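Local coordinates for universal stress protein (Mycobacterium smegmatis, PDB 5AHW), which binds the second messenger cyclic AMP and, as a universal stress protein, probably takes part in cyclic-nucleotide signalling in mycobacteria, at residues I37-F42 against Y68-E73; S16-V21 against R72-R77; A33-A38 against T84-R89. One frame throughout, in Å; residues are numbered along the deposited sequence.

Interaction 1: residues I37-F42 against Y68-E73. With CMP (adenosine-3',5'-cyclic-monophosphate), chain K.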
loop_
_atom_site.group_PDB
_atom_site.type_symbol
_atom_site.label_atom_id
_atom_site.label_comp_id
_atom_site.label_asym_id
_atom_site.label_seq_id
_atom_site.Cartn_x
_atom_site.Cartn_y
_atom_site.Cartn_z
ATOM N N ILE B 37 10.886 4.482 11.189
ATOM C CA ILE B 37 10.292 5.757 10.857
ATOM C C ILE B 37 11.405 6.637 10.295
ATOM O O ILE B 37 12.426 6.874 10.967
ATOM C CB ILE B 37 9.654 6.418 12.106
ATOM C CG1 ILE B 37 8.701 5.446 12.819
ATOM C CG2 ILE B 37 8.940 7.732 11.733
ATOM C CD1 ILE B 37 8.021 6.002 14.062
ATOM N N ALA B 38 11.209 7.138 9.087
ATOM C CA ALA B 38 12.191 7.989 8.429
ATOM C C ALA B 38 11.675 9.403 8.138
ATOM O O ALA B 38 10.524 9.593 7.741
ATOM C CB ALA B 38 12.672 7.324 7.138
ATOM N N THR B 39 12.521 10.393 8.369
ATOM C CA THR B 39 12.202 11.755 8.051
ATOM C C THR B 39 13.373 12.312 7.248
ATOM O O THR B 39 14.554 12.370 7.734
ATOM C CB THR B 39 12.006 12.612 9.303
ATOM O OG1 THR B 39 10.869 12.148 10.021
ATOM C CG2 THR B 39 11.781 14.059 8.947
ATOM N N ALA B 40 13.070 12.703 6.018
ATOM C CA ALA B 40 14.115 13.248 5.144
ATOM C C ALA B 40 14.153 14.731 5.359
ATOM O O ALA B 40 13.105 15.354 5.497
ATOM C CB ALA B 40 13.812 12.969 3.683
ATOM N N TYR B 41 15.328 15.313 5.357
ATOM C CA TYR B 41 15.440 16.768 5.451
ATOM C C TYR B 41 16.786 17.271 4.823
ATOM O O TYR B 41 17.743 16.532 4.768
ATOM C CB TYR B 41 15.330 17.208 6.927
ATOM C CG TYR B 41 16.543 16.863 7.723
ATOM C CD1 TYR B 41 16.777 15.580 8.145
ATOM C CD2 TYR B 41 17.489 17.820 8.020
ATOM C CE1 TYR B 41 17.925 15.250 8.847
ATOM C CE2 TYR B 41 18.657 17.506 8.720
ATOM C CZ TYR B 41 18.865 16.227 9.140
ATOM O OH TYR B 41 20.015 15.934 9.857
ATOM N N PHE B 42 16.789 18.509 4.315
ATOM C CA PHE B 42 18.020 19.257 3.901
ATOM C C PHE B 42 18.419 20.195 5.073
ATOM O O PHE B 42 17.721 21.160 5.335
ATOM C CB PHE B 42 17.735 20.147 2.682
ATOM C CG PHE B 42 16.975 19.492 1.512
ATOM C CD1 PHE B 42 17.591 18.549 0.682
ATOM C CD2 PHE B 42 15.691 19.953 1.144
ATOM C CE1 PHE B 42 16.940 18.054 -0.438
ATOM C CE2 PHE B 42 15.000 19.427 0.021
ATOM C CZ PHE B 42 15.637 18.479 -0.771
ATOM N N TYR B 68 14.078 15.860 15.098
ATOM C CA TYR B 68 13.927 14.882 16.197
ATOM C C TYR B 68 12.582 15.055 16.913
ATOM O O TYR B 68 12.032 14.106 17.444
ATOM C CB TYR B 68 15.125 14.894 17.152
ATOM C CG TYR B 68 16.412 14.264 16.546
ATOM C CD1 TYR B 68 17.080 14.898 15.502
ATOM C CD2 TYR B 68 16.935 13.064 17.013
ATOM C CE1 TYR B 68 18.205 14.356 14.925
ATOM C CE2 TYR B 68 18.064 12.515 16.438
ATOM C CZ TYR B 68 18.710 13.160 15.388
ATOM O OH TYR B 68 19.898 12.679 14.785
ATOM N N ALA B 69 12.019 16.246 16.918
ATOM C CA ALA B 69 10.651 16.386 17.463
ATOM C C ALA B 69 9.633 15.561 16.634
ATOM O O ALA B 69 8.837 14.815 17.166
ATOM C CB ALA B 69 10.250 17.847 17.544
ATOM N N ILE B 70 9.738 15.665 15.317
ATOM C CA ILE B 70 8.967 14.847 14.369
ATOM C C ILE B 70 9.186 13.363 14.627
ATOM O O ILE B 70 8.221 12.577 14.614
ATOM C CB ILE B 70 9.375 15.147 12.904
ATOM C CG1 ILE B 70 8.906 16.534 12.552
ATOM C CG2 ILE B 70 8.805 14.134 11.919
ATOM C CD1 ILE B 70 9.525 17.144 11.290
ATOM N N LEU B 71 10.432 12.937 14.803
ATOM C CA LEU B 71 10.641 11.507 15.003
ATOM C C LEU B 71 10.059 11.028 16.334
ATOM O O LEU B 71 9.458 9.988 16.326
ATOM C CB LEU B 71 12.121 11.095 14.846
ATOM C CG LEU B 71 12.477 11.185 13.352
ATOM C CD1 LEU B 71 13.978 11.287 13.184
ATOM C CD2 LEU B 71 11.908 10.029 12.536
ATOM N N ARG B 72 10.225 11.756 17.446
ATOM C CA ARG B 72 9.620 11.289 18.704
ATOM C C ARG B 72 8.086 11.254 18.662
ATOM O O ARG B 72 7.459 10.293 19.100
ATOM C CB ARG B 72 10.144 12.005 19.967
ATOM C CG ARG B 72 10.132 13.518 19.942
ATOM C CD ARG B 72 10.661 14.134 21.252
ATOM N NE ARG B 72 11.291 15.463 21.044
ATOM C CZ ARG B 72 12.560 15.673 20.663
ATOM N NH1 ARG B 72 13.410 14.659 20.442
ATOM N NH2 ARG B 72 12.995 16.920 20.507
ATOM N N GLU B 73 7.444 12.270 18.112
ATOM C CA GLU B 73 6.001 12.195 17.990
ATOM C C GLU B 73 5.606 11.019 17.099
ATOM O O GLU B 73 4.715 10.258 17.467
ATOM C CB GLU B 73 5.406 13.509 17.529
ATOM C CG GLU B 73 3.879 13.487 17.344
ATOM C CD GLU B 73 3.061 13.369 18.646
ATOM O OE1 GLU B 73 3.596 13.578 19.777
ATOM O OE2 GLU B 73 1.839 13.074 18.510
HETATM P P CMP K . 1.395 12.567 3.726
HETATM O O1P CMP K . 0.120 11.972 4.313
HETATM O O2P CMP K . 1.624 13.905 4.258
HETATM O "O5'" CMP K . 1.483 12.498 2.151
HETATM C "C5'" CMP K . 2.701 12.546 1.367
HETATM C "C4'" CMP K . 3.687 11.647 2.059
HETATM O "O4'" CMP K . 5.001 11.721 1.532
HETATM C "C3'" CMP K . 3.872 11.949 3.498
HETATM O "O3'" CMP K . 2.659 11.649 4.174
HETATM C "C2'" CMP K . 5.112 11.114 3.848
HETATM O "O2'" CMP K . 4.841 9.715 4.013
HETATM C "C1'" CMP K . 5.919 11.329 2.557
HETATM N N9 CMP K . 6.875 12.430 2.829
HETATM C C8 CMP K . 6.758 13.721 2.466
HETATM N N7 CMP K . 7.778 14.449 2.946
HETATM C C5 CMP K . 8.565 13.630 3.604
HETATM C C6 CMP K . 9.846 13.731 4.325
HETATM N N6 CMP K . 10.454 14.905 4.415
HETATM N N1 CMP K . 10.360 12.627 4.886
HETATM C C2 CMP K . 9.763 11.433 4.810
HETATM N N3 CMP K . 8.582 11.261 4.180
HETATM C C4 CMP K . 7.961 12.302 3.567
#
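Strand-on-helix packing inside a Rossmann-like alpha/beta sandwich of the universal stress protein family brings Ile-37 and Thr-39 of strand 34-41 against Ile-70 and Leu-71 of helix 65-80. The two segments run nearly antiparallel, at 160°, as in a beta-alpha-beta crossover, helix 65-80 linking the adjacent parallel strands 34-41 and 86-92. The contact is small, buried and without a hydrogen bond between the segments. Leu-71 does most of the work: its CB starts off to one side, but CD2 reaches back over the strand to lie 3.8 Å from CG2 of Ile-37 and 3.6 Å from that residue's carbonyl O. The same methyl touches Thr-39 OG1 at 3.4 Å, and CG2 of Ile-70 meets that hydroxyl as well. With chi1 at -65°, OG1 of Thr-39 stands beside its own backbone N and points into this pair of branched side chains, yet it is not stranded among carbons, because it hydrogen-bonds Thr-11 O. One residue further on, the strand serves the ligand. Its backbone at Ala-40 reads the adenine edge of cyclic AMP by a donor and an acceptor together: CMP N6 donates to Ala-40 O at 2.9 Å, while Ala-40 N gives an almost straight bond, 173° at the hydrogen, to CMP N1 at 2.9 Å.

Interaction 2: residues S16-V21 against R72-R77. With CMP (adenosine-3',5'-cyclic-monophosphate), chain K.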
loop_
_atom_site.group_PDB
_atom_site.type_symbol
_atom_site.label_atom_id
_atom_site.label_comp_id
_atom_site.label_asym_id
_atom_site.label_seq_id
_atom_site.Cartn_x
_atom_site.Cartn_y
_atom_site.Cartn_z
ATOM N N SER B 16 -1.253 14.691 8.283
ATOM C CA SER B 16 -1.531 13.689 7.246
ATOM C C SER B 16 -0.510 12.573 7.367
ATOM O O SER B 16 -0.825 11.373 7.524
ATOM C CB SER B 16 -1.475 14.346 5.822
ATOM O OG SER B 16 -0.322 15.133 5.603
ATOM N N SER B 17 0.766 12.961 7.432
ATOM C CA SER B 17 1.789 11.914 7.476
ATOM C C SER B 17 1.725 11.062 8.764
ATOM O O SER B 17 2.090 9.875 8.766
ATOM C CB SER B 17 3.174 12.520 7.274
ATOM O OG SER B 17 3.687 13.129 8.435
ATOM N N LEU B 18 1.323 11.667 9.872
ATOM C CA LEU B 18 1.267 10.931 11.103
ATOM C C LEU B 18 0.176 9.870 11.059
ATOM O O LEU B 18 0.272 8.862 11.771
ATOM C CB LEU B 18 1.069 11.890 12.270
ATOM C CG LEU B 18 2.313 12.748 12.522
ATOM C CD1 LEU B 18 1.962 13.805 13.537
ATOM C CD2 LEU B 18 3.489 11.939 12.997
ATOM N N ARG B 19 -0.819 10.079 10.209
ATOM C CA ARG B 19 -1.818 9.067 9.946
ATOM C C ARG B 19 -1.185 7.903 9.193
ATOM O O ARG B 19 -1.622 6.760 9.394
ATOM C CB ARG B 19 -3.058 9.600 9.185
ATOM C CG ARG B 19 -3.906 10.547 10.020
ATOM C CD ARG B 19 -5.220 11.032 9.379
ATOM N NE ARG B 19 -5.013 12.111 8.380
ATOM C CZ ARG B 19 -5.267 13.427 8.539
ATOM N NH1 ARG B 19 -5.775 13.927 9.677
ATOM N NH2 ARG B 19 -5.015 14.255 7.517
ATOM N N ALA B 20 -0.244 8.191 8.299
ATOM C CA ALA B 20 0.506 7.155 7.639
ATOM C C ALA B 20 1.326 6.354 8.642
ATOM O O ALA B 20 1.429 5.144 8.508
ATOM C CB ALA B 20 1.445 7.728 6.579
ATOM N N VAL B 21 1.932 7.029 9.617
ATOM C CA VAL B 21 2.614 6.348 10.707
ATOM C C VAL B 21 1.661 5.442 11.584
ATOM O O VAL B 21 2.012 4.288 11.893
ATOM C CB VAL B 21 3.336 7.382 11.595
ATOM C CG1 VAL B 21 3.987 6.729 12.798
ATOM C CG2 VAL B 21 4.435 8.069 10.805
ATOM N N ARG B 72 10.225 11.756 17.446
ATOM C CA ARG B 72 9.620 11.289 18.704
ATOM C C ARG B 72 8.086 11.254 18.662
ATOM O O ARG B 72 7.459 10.293 19.100
ATOM C CB ARG B 72 10.144 12.005 19.967
ATOM C CG ARG B 72 10.132 13.518 19.942
ATOM C CD ARG B 72 10.661 14.134 21.252
ATOM N NE ARG B 72 11.291 15.463 21.044
ATOM C CZ ARG B 72 12.560 15.673 20.663
ATOM N NH1 ARG B 72 13.410 14.659 20.442
ATOM N NH2 ARG B 72 12.995 16.920 20.507
ATOM N N GLU B 73 7.444 12.270 18.112
ATOM C CA GLU B 73 6.001 12.195 17.990
ATOM C C GLU B 73 5.606 11.019 17.099
ATOM O O GLU B 73 4.715 10.258 17.467
ATOM C CB GLU B 73 5.406 13.509 17.529
ATOM C CG GLU B 73 3.879 13.487 17.344
ATOM C CD GLU B 73 3.061 13.369 18.646
ATOM O OE1 GLU B 73 3.596 13.578 19.777
ATOM O OE2 GLU B 73 1.839 13.074 18.510
ATOM N N ALA B 74 6.279 10.820 15.969
ATOM C CA ALA B 74 5.929 9.673 15.138
ATOM C C ALA B 74 6.074 8.378 15.898
ATOM O O ALA B 74 5.275 7.450 15.740
ATOM C CB ALA B 74 6.744 9.621 13.859
ATOM N N ASN B 75 7.119 8.310 16.701
ATOM C CA ASN B 75 7.358 7.148 17.564
ATOM C C ASN B 75 6.199 6.883 18.551
ATOM O O ASN B 75 5.711 5.769 18.671
ATOM C CB ASN B 75 8.662 7.354 18.356
ATOM C CG ASN B 75 9.173 6.076 18.982
ATOM O OD1 ASN B 75 8.426 5.318 19.583
ATOM N ND2 ASN B 75 10.486 5.840 18.860
ATOM N N ASP B 76 5.796 7.924 19.260
ATOM C CA ASP B 76 4.654 7.852 20.150
ATOM C C ASP B 76 3.406 7.386 19.393
ATOM O O ASP B 76 2.670 6.555 19.894
ATOM C CB ASP B 76 4.406 9.201 20.832
ATOM C CG ASP B 76 5.494 9.552 21.826
ATOM O OD1 ASP B 76 6.179 8.623 22.310
ATOM O OD2 ASP B 76 5.660 10.759 22.144
ATOM N N ARG B 77 3.185 7.870 18.174
ATOM C CA ARG B 77 1.978 7.490 17.435
ATOM C C ARG B 77 2.069 6.026 17.072
ATOM O O ARG B 77 1.118 5.282 17.285
ATOM C CB ARG B 77 1.830 8.327 16.186
ATOM C CG ARG B 77 1.476 9.759 16.478
ATOM C CD ARG B 77 0.020 9.837 16.836
ATOM N NE ARG B 77 -0.711 9.659 15.610
ATOM C CZ ARG B 77 -1.150 10.672 14.861
ATOM N NH1 ARG B 77 -0.951 11.907 15.213
ATOM N NH2 ARG B 77 -1.846 10.434 13.778
HETATM P P CMP K . 1.395 12.567 3.726
HETATM O O1P CMP K . 0.120 11.972 4.313
HETATM O O2P CMP K . 1.624 13.905 4.258
HETATM O "O5'" CMP K . 1.483 12.498 2.151
HETATM C "C5'" CMP K . 2.701 12.546 1.367
HETATM C "C4'" CMP K . 3.687 11.647 2.059
HETATM O "O4'" CMP K . 5.001 11.721 1.532
HETATM C "C3'" CMP K . 3.872 11.949 3.498
HETATM O "O3'" CMP K . 2.659 11.649 4.174
HETATM C "C2'" CMP K . 5.112 11.114 3.848
HETATM O "O2'" CMP K . 4.841 9.715 4.013
HETATM C "C1'" CMP K . 5.919 11.329 2.557
HETATM N N9 CMP K . 6.875 12.430 2.829
HETATM C C8 CMP K . 6.758 13.721 2.466
HETATM N N7 CMP K . 7.778 14.449 2.946
HETATM C C5 CMP K . 8.565 13.630 3.604
HETATM C C6 CMP K . 9.846 13.731 4.325
HETATM N N6 CMP K . 10.454 14.905 4.415
HETATM N N1 CMP K . 10.360 12.627 4.886
HETATM C C2 CMP K . 9.763 11.433 4.810
HETATM N N3 CMP K . 8.582 11.261 4.180
HETATM C C4 CMP K . 7.961 12.302 3.567
#
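The phosphate-binding helix 15-31 of this nucleotide-binding alpha/beta fold packs beside helix 65-80 on one face of the parallel sheet, and Leu-18, Val-21, Ala-74 and Arg-77 carry the contact. The start of helix 15-31 faces the ligand. Ser-17 OG is tied back to the preceding loop through Ser-14 and Thr-11, and Ser-16, a cyclic AMP-binding residue, donates from OG to CMP O2P at 2.7 Å. The short axes cross at -45° and approach to 9.3 Å, with the small Ala-74 at the centre, where its CA lies 6.3 Å from CA of Leu-18. CD2 of Leu-18 and CG2 of Val-21 both rest on the CB of Ala-74, each at 4.1 Å, while the other methyl of Val-21, CG1, sits by the Ala-74 carbonyl oxygen. At the Arg-77 end the chemistry turns polar. NH2 of Arg-77 comes near Leu-18 O, but at an angle too poor for a hydrogen bond; the charge is met instead by a salt bridge from NE to Asp-22, one residue beyond segment 16-21. The chain of Arg-77 is bent at chi2 and chi3 (-77° and -74°), which folds the guanidinium back across Leu-18, whose CB lies over one face of it, 3.6 Å from NH1.

Interaction 3: residues A33-A38 against T84-R89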
loop_
_atom_site.group_PDB
_atom_site.type_symbol
_atom_site.label_atom_id
_atom_site.label_comp_id
_atom_site.label_asym_id
_atom_site.label_seq_id
_atom_site.Cartn_x
_atom_site.Cartn_y
_atom_site.Cartn_z
ATOM N N ALA B 33 6.581 -6.932 12.917
ATOM C CA ALA B 33 7.748 -6.418 12.195
ATOM C C ALA B 33 8.478 -5.285 12.878
ATOM O O ALA B 33 7.931 -4.549 13.694
ATOM C CB ALA B 33 7.369 -6.021 10.786
ATOM N N LYS B 34 9.731 -5.130 12.501
ATOM C CA LYS B 34 10.451 -3.921 12.810
ATOM C C LYS B 34 9.814 -2.761 12.006
ATOM O O LYS B 34 9.658 -2.871 10.790
ATOM C CB LYS B 34 11.905 -4.111 12.410
ATOM C CG LYS B 34 12.807 -2.935 12.721
ATOM C CD LYS B 34 14.283 -3.336 12.599
ATOM C CE LYS B 34 15.187 -2.097 12.589
ATOM N NZ LYS B 34 16.611 -2.376 12.993
ATOM N N LEU B 35 9.464 -1.680 12.696
ATOM C CA LEU B 35 9.144 -0.442 12.056
ATOM C C LEU B 35 10.302 0.605 12.072
ATOM O O LEU B 35 10.890 0.914 13.139
ATOM C CB LEU B 35 7.964 0.165 12.721
ATOM C CG LEU B 35 7.447 1.450 12.098
ATOM C CD1 LEU B 35 6.758 1.199 10.793
ATOM C CD2 LEU B 35 6.443 2.091 13.052
ATOM N N ILE B 36 10.580 1.163 10.895
ATOM C CA ILE B 36 11.594 2.203 10.732
ATOM C C ILE B 36 10.846 3.477 10.327
ATOM O O ILE B 36 10.196 3.530 9.284
ATOM C CB ILE B 36 12.663 1.766 9.715
ATOM C CG1 ILE B 36 13.392 0.511 10.216
ATOM C CG2 ILE B 36 13.725 2.850 9.528
ATOM C CD1 ILE B 36 14.408 -0.095 9.260
ATOM N N ILE B 37 10.886 4.482 11.189
ATOM C CA ILE B 37 10.292 5.757 10.857
ATOM C C ILE B 37 11.405 6.637 10.295
ATOM O O ILE B 37 12.426 6.874 10.967
ATOM C CB ILE B 37 9.654 6.418 12.106
ATOM C CG1 ILE B 37 8.701 5.446 12.819
ATOM C CG2 ILE B 37 8.940 7.732 11.733
ATOM C CD1 ILE B 37 8.021 6.002 14.062
ATOM N N ALA B 38 11.209 7.138 9.087
ATOM C CA ALA B 38 12.191 7.989 8.429
ATOM C C ALA B 38 11.675 9.403 8.138
ATOM O O ALA B 38 10.524 9.593 7.741
ATOM C CB ALA B 38 12.672 7.324 7.138
ATOM N N THR B 84 6.090 -2.325 18.621
ATOM C CA THR B 84 6.990 -2.420 19.743
ATOM C C THR B 84 8.457 -2.430 19.331
ATOM O O THR B 84 9.333 -2.241 20.179
ATOM C CB THR B 84 6.763 -3.737 20.529
ATOM O OG1 THR B 84 6.865 -4.837 19.615
ATOM C CG2 THR B 84 5.366 -3.761 21.223
ATOM N N ASP B 85 8.757 -2.704 18.068
ATOM C CA ASP B 85 10.120 -2.631 17.604
ATOM C C ASP B 85 10.304 -1.454 16.595
ATOM O O ASP B 85 10.202 -1.651 15.393
ATOM C CB ASP B 85 10.466 -3.948 16.952
ATOM C CG ASP B 85 11.877 -3.972 16.438
ATOM O OD1 ASP B 85 12.602 -3.010 16.738
ATOM O OD2 ASP B 85 12.252 -4.949 15.753
ATOM N N ILE B 86 10.630 -0.263 17.105
ATOM C CA ILE B 86 10.643 0.995 16.334
ATOM C C ILE B 86 12.013 1.650 16.325
ATOM O O ILE B 86 12.663 1.806 17.357
ATOM C CB ILE B 86 9.650 1.993 16.943
ATOM C CG1 ILE B 86 8.264 1.348 17.036
ATOM C CG2 ILE B 86 9.609 3.280 16.143
ATOM C CD1 ILE B 86 7.337 2.050 17.998
ATOM N N GLU B 87 12.439 2.069 15.146
ATOM C CA GLU B 87 13.750 2.644 14.951
ATOM C C GLU B 87 13.469 4.002 14.332
ATOM O O GLU B 87 12.567 4.082 13.502
ATOM C CB GLU B 87 14.490 1.742 14.003
ATOM C CG GLU B 87 15.949 2.068 13.746
ATOM C CD GLU B 87 16.645 1.021 12.859
ATOM O OE1 GLU B 87 16.962 -0.058 13.405
ATOM O OE2 GLU B 87 16.864 1.276 11.623
ATOM N N GLU B 88 14.152 5.075 14.754
ATOM C CA GLU B 88 13.972 6.399 14.091
ATOM C C GLU B 88 15.208 6.682 13.186
ATOM O O GLU B 88 16.364 6.444 13.629
ATOM C CB GLU B 88 13.828 7.494 15.136
ATOM C CG GLU B 88 12.762 7.317 16.191
ATOM C CD GLU B 88 12.891 8.332 17.305
ATOM O OE1 GLU B 88 13.699 9.243 17.176
ATOM O OE2 GLU B 88 12.213 8.260 18.337
ATOM N N ARG B 89 14.997 7.124 11.942
ATOM C CA ARG B 89 16.108 7.453 11.024
ATOM C C ARG B 89 15.991 8.876 10.447
ATOM O O ARG B 89 15.232 9.071 9.512
ATOM C CB ARG B 89 16.137 6.503 9.829
ATOM C CG ARG B 89 16.160 5.026 10.144
ATOM C CD ARG B 89 17.477 4.563 10.718
ATOM N NE ARG B 89 18.492 4.960 9.759
ATOM C CZ ARG B 89 19.042 4.180 8.831
ATOM N NH1 ARG B 89 18.786 2.871 8.782
ATOM N NH2 ARG B 89 19.893 4.748 7.974
#
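Leu-35 and Ile-37 of strand 34-41 exchange backbone hydrogen bonds with Asp-85, Glu-87 and Arg-89, joining two neighbouring parallel strands of the sheet at its 86-92 edge. Four bonds make the ladder. Leu-35 N donates to Asp-85 O and Glu-87 N to Leu-35 O, both at 2.8 Å; Ile-37 N then donates to Glu-87 O at 2.9 Å, and Arg-89 N to Ile-37 O at 2.8 Å. Leu-35 and Ile-37 each bind the residues before and after their bridge partners, Ile-86 and Glu-88, the usual parallel pattern, and CA-H...O contacts such as that from Ile-86 CA to Leu-35 O fill in between.

Apolar packing differs on the two faces. On the face carrying Leu-35, Ile-37 and Ile-86, which helix 65-80 covers, CD1 of Ile-37 meets CG2 of Ile-86 at 3.8 Å. On the face of Ile-36 and Ala-38, covered by helix 95-105, Ile-36 lies side by side with Glu-87 and Arg-89, its CG2 against the aliphatic CG of Arg-89.

Charged groups gather on this second side. CB of Lys-34 lies 3.5 Å from OD2 of Asp-85, and the chain, extended from a chi1 of -178°, carries NZ on to the carboxylate of Glu-87. That salt bridge is modelled improbably short, so the exact place of Glu-87 OE1 is doubtful. The other oxygen, OE2, lies in the plane of the Arg-89 guanidinium at its edge, a long ion pair of 3.8 Å with NH1. Backbone bonding therefore fixes the register. Beside it Lys-34 reaches across to Glu-87, which has Arg-89 two residues along its own strand; the carboxylate between two cations would partly offset their charge, though the short contact is doubtful and the other is long.

Overall arrangement
The three contacts build one corner of the sandwich from shared elements: strand 34-41 serves interactions 1 and 3, helix 65-80 serves interactions 1 and 2. Interaction 1 is buried and has no hydrogen bond between its segments, methyl groups lying against Thr-39 OG1 and Ile-37 O; interaction 2 combines an alanine-centred apolar patch with the guanidinium of Arg-77 laid over Leu-18; interaction 3, at the sheet edge, is held by backbone bonds, with less certain charge pairing beside them. Ile-37 ties them together, its CD1 also packing on Ala-74 O, and Asn-75 ND2 probably hydrogen-bonds Glu-88 OE2. Interactions 1 and 2 hold opposite ends of cyclic AMP, adenine and phosphate, whereas interaction 3 reaches it only through Ala-38.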